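Local coordinates for pirin-like protein (Geobacillus kaustophilus, PDB 2P17) that is of unknown function but belongs to the pirin family of the cupin clan and binds one iron ion per subunit, at residues 162-170 with 238-246; 186-197 with 210-221. One frame throughout, in Å; residues are numbered along the deposited sequence.

Contact 1: residues 162-170 with 238-246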
loop_
_atom_site.group_PDB
_atom_site.type_symbol
_atom_site.label_atom_id
_atom_site.label_comp_id
_atom_site.label_asym_id
_atom_site.label_seq_id
_atom_site.Cartn_x
_atom_site.Cartn_y
_atom_site.Cartn_z
ATOM N N LYS A 162 -1.721 14.309 -0.518
ATOM C CA LYS A 162 -2.782 14.740 0.391
ATOM C C LYS A 162 -3.424 13.528 1.061
ATOM O O LYS A 162 -3.735 12.520 0.402
ATOM C CB LYS A 162 -3.836 15.552 -0.356
ATOM C CG LYS A 162 -3.289 16.776 -1.084
ATOM C CD LYS A 162 -4.366 17.398 -1.955
ATOM C CE LYS A 162 -3.951 18.761 -2.473
ATOM N NZ LYS A 162 -5.062 19.380 -3.241
ATOM N N ASN A 163 -3.578 13.611 2.376
ATOM C CA ASN A 163 -4.185 12.546 3.154
ATOM C C ASN A 163 -5.386 13.098 3.913
ATOM O O ASN A 163 -5.390 14.261 4.332
ATOM C CB ASN A 163 -3.209 11.976 4.198
ATOM C CG ASN A 163 -2.188 10.957 3.633
ATOM O OD1 ASN A 163 -1.360 10.456 4.393
ATOM N ND2 ASN A 163 -2.246 10.650 2.344
ATOM N N ILE A 164 -6.373 12.231 4.106
ATOM C CA ILE A 164 -7.409 12.454 5.099
ATOM C C ILE A 164 -6.989 11.646 6.339
ATOM O O ILE A 164 -6.515 12.225 7.316
ATOM C CB ILE A 164 -8.803 12.107 4.525
ATOM C CG1 ILE A 164 -9.175 13.146 3.450
ATOM C CG2 ILE A 164 -9.854 12.097 5.617
ATOM C CD1 ILE A 164 -10.282 12.741 2.533
ATOM N N VAL A 165 -7.126 10.320 6.301
ATOM C CA VAL A 165 -6.494 9.489 7.316
ATOM C C VAL A 165 -4.990 9.526 7.040
ATOM O O VAL A 165 -4.562 9.217 5.924
ATOM C CB VAL A 165 -6.990 8.013 7.260
ATOM C CG1 VAL A 165 -6.089 7.093 8.089
ATOM C CG2 VAL A 165 -8.423 7.906 7.748
ATOM N N PRO A 166 -4.175 9.905 8.046
ATOM C CA PRO A 166 -2.727 9.819 7.847
ATOM C C PRO A 166 -2.283 8.403 7.516
ATOM O O PRO A 166 -2.553 7.473 8.279
ATOM C CB PRO A 166 -2.149 10.260 9.205
ATOM C CG PRO A 166 -3.221 11.130 9.800
ATOM C CD PRO A 166 -4.506 10.444 9.381
ATOM N N VAL A 167 -1.628 8.255 6.370
ATOM C CA VAL A 167 -1.110 6.966 5.919
ATOM C C VAL A 167 0.341 7.135 5.495
ATOM O O VAL A 167 0.681 8.030 4.709
ATOM C CB VAL A 167 -1.934 6.399 4.731
ATOM C CG1 VAL A 167 -1.302 5.120 4.146
ATOM C CG2 VAL A 167 -3.366 6.121 5.160
ATOM N N THR A 168 1.201 6.277 6.016
ATOM C CA THR A 168 2.569 6.178 5.537
ATOM C C THR A 168 2.663 5.003 4.579
ATOM O O THR A 168 2.299 3.880 4.932
ATOM C CB THR A 168 3.541 6.044 6.704
ATOM O OG1 THR A 168 3.639 7.320 7.357
ATOM C CG2 THR A 168 4.929 5.580 6.237
HETATM N N MSE A 169 3.105 5.284 3.361
HETATM C CA MSE A 169 3.269 4.268 2.335
HETATM C C MSE A 169 4.626 4.477 1.706
HETATM O O MSE A 169 4.898 5.540 1.143
HETATM C CB MSE A 169 2.179 4.359 1.269
HETATM C CG MSE A 169 2.350 3.321 0.165
HETATM SE SE MSE A 169 0.965 3.577 -1.180
HETATM C CE MSE A 169 1.497 2.169 -2.418
ATOM N N VAL A 170 5.491 3.479 1.867
ATOM C CA VAL A 170 6.845 3.572 1.367
ATOM C C VAL A 170 7.233 2.336 0.581
ATOM O O VAL A 170 6.802 1.219 0.894
ATOM C CB VAL A 170 7.890 3.804 2.497
ATOM C CG1 VAL A 170 7.628 5.120 3.263
ATOM C CG2 VAL A 170 7.973 2.626 3.453
ATOM N N LEU A 238 6.601 -3.055 -0.208
ATOM C CA LEU A 238 5.762 -1.907 0.124
ATOM C C LEU A 238 5.341 -1.999 1.578
ATOM O O LEU A 238 4.868 -3.033 2.019
ATOM C CB LEU A 238 4.528 -1.866 -0.782
ATOM C CG LEU A 238 4.790 -1.585 -2.262
ATOM C CD1 LEU A 238 3.557 -1.958 -3.060
ATOM C CD2 LEU A 238 5.181 -0.140 -2.486
ATOM N N LEU A 239 5.518 -0.909 2.316
ATOM C CA LEU A 239 5.072 -0.824 3.704
ATOM C C LEU A 239 3.913 0.159 3.780
ATOM O O LEU A 239 4.006 1.285 3.267
ATOM C CB LEU A 239 6.220 -0.368 4.617
ATOM C CG LEU A 239 5.996 -0.270 6.131
ATOM C CD1 LEU A 239 7.290 -0.518 6.889
ATOM C CD2 LEU A 239 5.414 1.097 6.518
ATOM N N TYR A 240 2.834 -0.267 4.437
ATOM C CA TYR A 240 1.635 0.549 4.600
ATOM C C TYR A 240 1.331 0.639 6.081
ATOM O O TYR A 240 1.247 -0.387 6.747
ATOM C CB TYR A 240 0.433 -0.126 3.962
ATOM C CG TYR A 240 0.483 -0.424 2.483
ATOM C CD1 TYR A 240 -0.078 0.461 1.562
ATOM C CD2 TYR A 240 1.020 -1.622 2.004
ATOM C CE1 TYR A 240 -0.102 0.151 0.185
ATOM C CE2 TYR A 240 0.999 -1.932 0.638
ATOM C CZ TYR A 240 0.440 -1.034 -0.260
ATOM O OH TYR A 240 0.412 -1.352 -1.603
ATOM N N ALA A 241 1.142 1.851 6.608
ATOM C CA ALA A 241 0.747 1.994 8.002
ATOM C C ALA A 241 -0.077 3.244 8.132
ATOM O O ALA A 241 0.209 4.237 7.475
ATOM C CB ALA A 241 1.971 2.064 8.896
ATOM N N GLY A 242 -1.114 3.210 8.956
ATOM C CA GLY A 242 -1.981 4.365 9.050
ATOM C C GLY A 242 -2.570 4.560 10.425
ATOM O O GLY A 242 -2.524 3.667 11.272
ATOM N N GLU A 243 -3.158 5.726 10.622
ATOM C CA GLU A 243 -3.798 6.046 11.883
ATOM C C GLU A 243 -5.193 5.424 11.917
ATOM O O GLU A 243 -6.025 5.755 11.077
ATOM C CB GLU A 243 -3.918 7.552 11.997
ATOM C CG GLU A 243 -4.637 8.025 13.230
ATOM C CD GLU A 243 -4.528 9.518 13.368
ATOM O OE1 GLU A 243 -5.349 10.220 12.754
ATOM O OE2 GLU A 243 -3.614 9.982 14.094
ATOM N N PRO A 244 -5.457 4.513 12.877
ATOM C CA PRO A 244 -6.812 3.948 12.960
ATOM C C PRO A 244 -7.922 4.983 13.105
ATOM O O PRO A 244 -7.736 6.004 13.772
ATOM C CB PRO A 244 -6.747 3.054 14.209
ATOM C CG PRO A 244 -5.310 2.644 14.278
ATOM C CD PRO A 244 -4.561 3.910 13.881
ATOM N N VAL A 245 -9.056 4.696 12.465
ATOM C CA VAL A 245 -10.233 5.569 12.491
ATOM C C VAL A 245 -10.994 5.358 13.794
ATOM O O VAL A 245 -11.522 6.315 14.366
ATOM C CB VAL A 245 -11.133 5.330 11.255
ATOM C CG1 VAL A 245 -12.397 6.151 11.345
ATOM C CG2 VAL A 245 -10.383 5.661 9.977
ATOM N N ASN A 246 -11.022 4.114 14.275
ATOM C CA ASN A 246 -11.688 3.786 15.534
ATOM C C ASN A 246 -13.178 4.133 15.524
ATOM O O ASN A 246 -13.719 4.673 16.501
ATOM C CB ASN A 246 -10.950 4.452 16.710
ATOM C CG ASN A 246 -9.568 3.854 16.944
ATOM O OD1 ASN A 246 -9.402 2.639 16.955
ATOM N ND2 ASN A 246 -8.576 4.711 17.135
#
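The ring of Tyr240 meets the selenomethionine Met169 obliquely. The two side chains lie alongside each other and point the same way. Met169 CE is 3.7 Å from Tyr240 CE1, and Met169 SE is 4.9 Å from the ring centroid, a Met-aromatic contact. Met169 CG is anti to the backbone N (chi1 179°) and the chain runs on fully extended, which carries SE and CE along the CE1 side of the ring. Phe191 meets the same tyrosine ring with its own. Val63 and Tyr65 of the N-terminal half pack on Met169, between the halves of this bicupin protein. Beneath these side chains, strands 167-170 and 238-242 pair antiparallel, as neighbours in the C-terminal cupin domain. Thr168 faces Ala241 and Val170 faces Leu239 in hydrogen-bonded pairs; Thr168 N to Ala241 O is 2.7 Å. Val170 CG2 touches Leu239 CB on the sheet face away from Tyr240. Past the strand end, Glu243 N still bonds to Pro166 O at 3.0 Å. The Glu243 carboxylate lies against the proline ring, OE1 3.5 Å from Pro166 CD, while OE2 takes a hydrogen bond from His187 NE2. Val165 CG2 meets Val245 CG2 at 3.7 Å, the two side chains at about a right angle.

Contact 2: residues 186-197 with 210-221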
loop_
_atom_site.group_PDB
_atom_site.type_symbol
_atom_site.label_atom_id
_atom_site.label_comp_id
_atom_site.label_asym_id
_atom_site.label_seq_id
_atom_site.Cartn_x
_atom_site.Cartn_y
_atom_site.Cartn_z
ATOM N N GLY A 186 3.407 5.259 17.444
ATOM C CA GLY A 186 2.985 4.043 18.145
ATOM C C GLY A 186 1.555 3.592 17.879
ATOM O O GLY A 186 1.247 2.389 17.936
ATOM N N HIS A 187 0.675 4.541 17.566
ATOM C CA HIS A 187 -0.726 4.202 17.362
ATOM C C HIS A 187 -1.020 3.765 15.922
ATOM O O HIS A 187 -2.127 3.292 15.631
ATOM C CB HIS A 187 -1.637 5.364 17.774
ATOM C CG HIS A 187 -1.539 6.560 16.883
ATOM N ND1 HIS A 187 -0.373 7.278 16.719
ATOM C CD2 HIS A 187 -2.465 7.163 16.098
ATOM C CE1 HIS A 187 -0.587 8.274 15.877
ATOM N NE2 HIS A 187 -1.846 8.224 15.480
ATOM N N TYR A 188 -0.049 3.906 15.018
ATOM C CA TYR A 188 -0.282 3.465 13.639
ATOM C C TYR A 188 -0.402 1.940 13.594
ATOM O O TYR A 188 0.254 1.216 14.351
ATOM C CB TYR A 188 0.850 3.899 12.709
ATOM C CG TYR A 188 0.744 5.278 12.089
ATOM C CD1 TYR A 188 0.159 6.346 12.757
ATOM C CD2 TYR A 188 1.283 5.512 10.819
ATOM C CE1 TYR A 188 0.105 7.608 12.172
ATOM C CE2 TYR A 188 1.229 6.770 10.221
ATOM C CZ TYR A 188 0.637 7.809 10.905
ATOM O OH TYR A 188 0.600 9.074 10.338
ATOM N N ASN A 189 -1.223 1.476 12.659
ATOM C CA ASN A 189 -1.466 0.070 12.426
ATOM C C ASN A 189 -0.990 -0.216 11.015
ATOM O O ASN A 189 -1.332 0.514 10.088
ATOM C CB ASN A 189 -2.968 -0.207 12.588
ATOM C CG ASN A 189 -3.323 -1.689 12.484
ATOM O OD1 ASN A 189 -2.492 -2.566 12.722
ATOM N ND2 ASN A 189 -4.575 -1.964 12.166
ATOM N N GLY A 190 -0.201 -1.272 10.830
ATOM C CA GLY A 190 0.321 -1.519 9.498
ATOM C C GLY A 190 0.896 -2.884 9.232
ATOM O O GLY A 190 0.807 -3.808 10.052
ATOM N N PHE A 191 1.499 -2.992 8.059
ATOM C CA PHE A 191 2.009 -4.245 7.562
ATOM C C PHE A 191 2.901 -3.918 6.376
ATOM O O PHE A 191 2.924 -2.778 5.893
ATOM C CB PHE A 191 0.843 -5.159 7.119
ATOM C CG PHE A 191 0.051 -4.607 5.967
ATOM C CD1 PHE A 191 0.419 -4.923 4.666
ATOM C CD2 PHE A 191 -0.995 -3.719 6.174
ATOM C CE1 PHE A 191 -0.264 -4.383 3.584
ATOM C CE2 PHE A 191 -1.688 -3.166 5.104
ATOM C CZ PHE A 191 -1.332 -3.500 3.807
ATOM N N LEU A 192 3.609 -4.914 5.882
ATOM C CA LEU A 192 4.322 -4.752 4.614
ATOM C C LEU A 192 4.045 -5.932 3.703
ATOM O O LEU A 192 3.662 -7.000 4.175
ATOM C CB LEU A 192 5.840 -4.509 4.821
ATOM C CG LEU A 192 6.639 -5.577 5.572
ATOM C CD1 LEU A 192 7.002 -6.769 4.681
ATOM C CD2 LEU A 192 7.898 -4.965 6.179
ATOM N N TYR A 193 4.212 -5.726 2.404
ATOM C CA TYR A 193 4.041 -6.797 1.439
ATOM C C TYR A 193 5.290 -6.869 0.583
ATOM O O TYR A 193 5.756 -5.847 0.074
ATOM C CB TYR A 193 2.792 -6.559 0.570
ATOM C CG TYR A 193 2.629 -7.617 -0.484
ATOM C CD1 TYR A 193 2.186 -8.886 -0.146
ATOM C CD2 TYR A 193 2.966 -7.357 -1.819
ATOM C CE1 TYR A 193 2.052 -9.871 -1.113
ATOM C CE2 TYR A 193 2.852 -8.346 -2.797
ATOM C CZ TYR A 193 2.381 -9.594 -2.425
ATOM O OH TYR A 193 2.252 -10.596 -3.371
ATOM N N ILE A 194 5.844 -8.075 0.425
ATOM C CA ILE A 194 7.115 -8.232 -0.249
ATOM C C ILE A 194 6.903 -8.563 -1.723
ATOM O O ILE A 194 6.264 -9.559 -2.058
ATOM C CB ILE A 194 7.998 -9.309 0.436
ATOM C CG1 ILE A 194 8.217 -8.930 1.900
ATOM C CG2 ILE A 194 9.339 -9.408 -0.275
ATOM C CD1 ILE A 194 8.868 -10.021 2.737
ATOM N N LEU A 195 7.458 -7.714 -2.587
ATOM C CA LEU A 195 7.349 -7.890 -4.032
ATOM C C LEU A 195 8.418 -8.825 -4.595
ATOM O O LEU A 195 8.153 -9.588 -5.538
ATOM C CB LEU A 195 7.457 -6.529 -4.736
ATOM C CG LEU A 195 6.363 -5.518 -4.385
ATOM C CD1 LEU A 195 6.759 -4.118 -4.845
ATOM C CD2 LEU A 195 5.048 -5.954 -4.988
ATOM N N GLU A 196 9.622 -8.743 -4.039
ATOM C CA GLU A 196 10.803 -9.419 -4.608
ATOM C C GLU A 196 11.766 -9.725 -3.476
ATOM O O GLU A 196 11.959 -8.903 -2.577
ATOM C CB GLU A 196 11.489 -8.503 -5.633
ATOM C CG GLU A 196 12.554 -9.156 -6.514
ATOM C CD GLU A 196 13.393 -8.112 -7.267
ATOM O OE1 GLU A 196 12.977 -6.927 -7.338
ATOM O OE2 GLU A 196 14.474 -8.475 -7.780
ATOM N N GLY A 197 12.379 -10.900 -3.521
ATOM C CA GLY A 197 13.437 -11.236 -2.580
ATOM C C GLY A 197 12.963 -11.697 -1.217
ATOM O O GLY A 197 11.861 -12.226 -1.054
ATOM N N ALA A 210 9.061 -12.902 -0.951
ATOM C CA ALA A 210 8.118 -12.424 -1.946
ATOM C C ALA A 210 6.796 -13.179 -1.895
ATOM O O ALA A 210 6.759 -14.420 -1.805
ATOM C CB ALA A 210 8.722 -12.497 -3.350
ATOM N N GLY A 211 5.716 -12.410 -1.937
ATOM C CA GLY A 211 4.365 -12.960 -1.912
ATOM C C GLY A 211 3.788 -13.073 -0.518
ATOM O O GLY A 211 2.696 -13.612 -0.341
ATOM N N GLN A 212 4.512 -12.551 0.469
ATOM C CA GLN A 212 4.034 -12.555 1.854
ATOM C C GLN A 212 3.749 -11.160 2.365
ATOM O O GLN A 212 4.456 -10.199 2.020
ATOM C CB GLN A 212 5.040 -13.238 2.781
ATOM C CG GLN A 212 5.337 -14.678 2.368
ATOM C CD GLN A 212 6.126 -15.407 3.417
ATOM O OE1 GLN A 212 7.190 -14.944 3.839
ATOM N NE2 GLN A 212 5.614 -16.558 3.852
ATOM N N ALA A 213 2.706 -11.076 3.190
ATOM C CA ALA A 213 2.409 -9.875 3.973
ATOM C C ALA A 213 2.784 -10.116 5.423
ATOM O O ALA A 213 2.417 -11.148 6.001
ATOM C CB ALA A 213 0.942 -9.509 3.858
ATOM N N LEU A 214 3.518 -9.168 6.005
ATOM C CA LEU A 214 3.994 -9.269 7.392
ATOM C C LEU A 214 3.349 -8.159 8.185
ATOM O O LEU A 214 3.517 -6.995 7.843
ATOM C CB LEU A 214 5.523 -9.177 7.451
ATOM C CG LEU A 214 6.302 -10.457 7.126
ATOM C CD1 LEU A 214 6.180 -10.847 5.655
ATOM C CD2 LEU A 214 7.765 -10.252 7.468
ATOM N N PHE A 215 2.583 -8.530 9.212
ATOM C CA PHE A 215 1.792 -7.566 9.978
ATOM C C PHE A 215 2.526 -7.158 11.232
ATOM O O PHE A 215 3.187 -7.989 11.859
ATOM C CB PHE A 215 0.433 -8.166 10.329
ATOM C CG PHE A 215 -0.411 -8.431 9.129
ATOM C CD1 PHE A 215 -1.320 -7.476 8.672
ATOM C CD2 PHE A 215 -0.257 -9.612 8.402
ATOM C CE1 PHE A 215 -2.080 -7.709 7.530
ATOM C CE2 PHE A 215 -1.004 -9.851 7.264
ATOM C CZ PHE A 215 -1.922 -8.908 6.829
ATOM N N PHE A 216 2.379 -5.890 11.623
ATOM C CA PHE A 216 3.157 -5.328 12.721
ATOM C C PHE A 216 2.398 -5.382 14.049
ATOM O O PHE A 216 1.187 -5.219 14.086
ATOM C CB PHE A 216 3.557 -3.857 12.458
ATOM C CG PHE A 216 4.170 -3.601 11.101
ATOM C CD1 PHE A 216 4.919 -4.583 10.444
ATOM C CD2 PHE A 216 4.035 -2.342 10.498
ATOM C CE1 PHE A 216 5.472 -4.329 9.193
ATOM C CE2 PHE A 216 4.599 -2.081 9.247
ATOM C CZ PHE A 216 5.326 -3.075 8.596
ATOM N N SER A 217 3.154 -5.570 15.130
ATOM C CA SER A 217 2.636 -5.390 16.478
ATOM C C SER A 217 2.049 -4.002 16.659
ATOM O O SER A 217 2.466 -3.054 16.010
ATOM C CB SER A 217 3.757 -5.599 17.509
ATOM O OG SER A 217 4.898 -4.824 17.172
ATOM N N ARG A 218 1.095 -3.910 17.575
ATOM C CA ARG A 218 0.475 -2.647 17.937
ATOM C C ARG A 218 1.128 -2.054 19.169
ATOM O O ARG A 218 1.598 -2.785 20.045
ATOM C CB ARG A 218 -1.008 -2.870 18.225
ATOM C CG ARG A 218 -1.808 -3.413 17.035
ATOM C CD ARG A 218 -1.985 -2.392 15.919
ATOM N NE ARG A 218 -2.883 -1.292 16.274
ATOM C CZ ARG A 218 -4.218 -1.291 16.133
ATOM N NH1 ARG A 218 -4.871 -2.343 15.655
ATOM N NH2 ARG A 218 -4.914 -0.223 16.506
ATOM N N HIS A 219 1.165 -0.723 19.217
ATOM C CA HIS A 219 1.771 -0.012 20.327
ATOM C C HIS A 219 0.851 1.121 20.780
ATOM O O HIS A 219 -0.296 1.189 20.356
ATOM C CB HIS A 219 3.186 0.428 19.927
ATOM C CG HIS A 219 4.045 -0.732 19.547
ATOM N ND1 HIS A 219 4.799 -1.424 20.469
ATOM C CD2 HIS A 219 4.183 -1.395 18.374
ATOM C CE1 HIS A 219 5.397 -2.440 19.871
ATOM N NE2 HIS A 219 5.043 -2.442 18.600
ATOM N N ASN A 220 1.345 1.978 21.667
ATOM C CA ASN A 220 0.537 3.037 22.260
ATOM C C ASN A 220 0.709 4.364 21.558
ATOM O O ASN A 220 1.798 4.687 21.090
ATOM C CB ASN A 220 0.914 3.228 23.731
ATOM C CG ASN A 220 0.695 1.982 24.553
ATOM O OD1 ASN A 220 -0.432 1.519 24.694
ATOM N ND2 ASN A 220 1.770 1.431 25.104
ATOM N N ARG A 221 -0.365 5.148 21.511
ATOM C CA ARG A 221 -0.278 6.515 21.005
ATOM C C ARG A 221 0.795 7.272 21.795
ATOM O O ARG A 221 0.924 7.115 23.019
ATOM C CB ARG A 221 -1.629 7.219 21.140
ATOM C CG ARG A 221 -1.705 8.583 20.469
ATOM C CD ARG A 221 -2.967 9.336 20.872
ATOM N NE ARG A 221 -2.946 10.703 20.360
ATOM C CZ ARG A 221 -3.343 11.067 19.140
ATOM N NH1 ARG A 221 -3.817 10.165 18.284
ATOM N NH2 ARG A 221 -3.271 12.343 18.779
HETATM O O HOH W 1 -0.566 0.475 17.068
HETATM O O HOH W 2 -3.775 2.211 17.465
HETATM O O HOH W 3 0.172 -2.640 13.436
#
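His187 lies beside Arg221, whose NH1 sits over one face of the imidazole, toward its rim. Tyr188 CD1 is on the opposite face. The amide of Asn189 stacks on the Arg218 guanidinium, the planes 24° apart, with Asn189 ND2 3.5 Å from Arg218 NH1; ND2 is hydrogen-bonded to Asp37 O and Glu35 O. Arg218 bends at chi2 and chi3 to lie there, and two waters lie at its edge: one is within bonding distance of Gly186 O and Tyr188 O, the other donates to His187 O. Gly190 O receives Phe216 N at 3.0 Å. The Phe216 ring then spreads over the backbone, with Phe191 CA 3.6 Å above its centre and Leu192 CD2 at its edge. An alanine in place of Phe216 would take away the ring beside Leu192 CD2 and would probably open a gap over the Phe191 backbone. Phe191 CB touches Phe215 CD1 at 3.5 Å, and their rings meet obliquely. Leu192 and Leu214 exchange two backbone hydrogen bonds. Tyr193 CG is anti to the backbone N (chi1 177°), which lays the ring along the Gln212 and Gly211 backbone, OH 3.5 Å from Gly211 CA. Ile194 CD1 reaches Leu214 CD1 at 4.1 Å. Leu195 and Glu196 form a classic beta bulge opposite Arg236 of the neighbouring strand 235-242. Strands 189-196 and 212-216 form an antiparallel pair of the C-terminal cupin beta-barrel, extended by loop contacts at one end.

Both contacts belong to the C-terminal cupin domain and share one sheet, in which strand 235-242 lies between 167-174 and 189-196. Contact 1 is the more buried. Its chemistry is mostly backbone pairing and apolar packing, against strands of the N-terminal half. Contact 2 is buried along its strands, where aromatic rings and leucines pack, but its far end, with His187, Tyr188 and the chain from Arg218 to Arg221, lies nearer the surface. There charged groups, amides and waters take over. The two join directly: Leu238 O lies 2.8 Å from Tyr193 N, a probable hydrogen bond, and Pro166 CB packs on Tyr188 OH. Both lie away from the iron site.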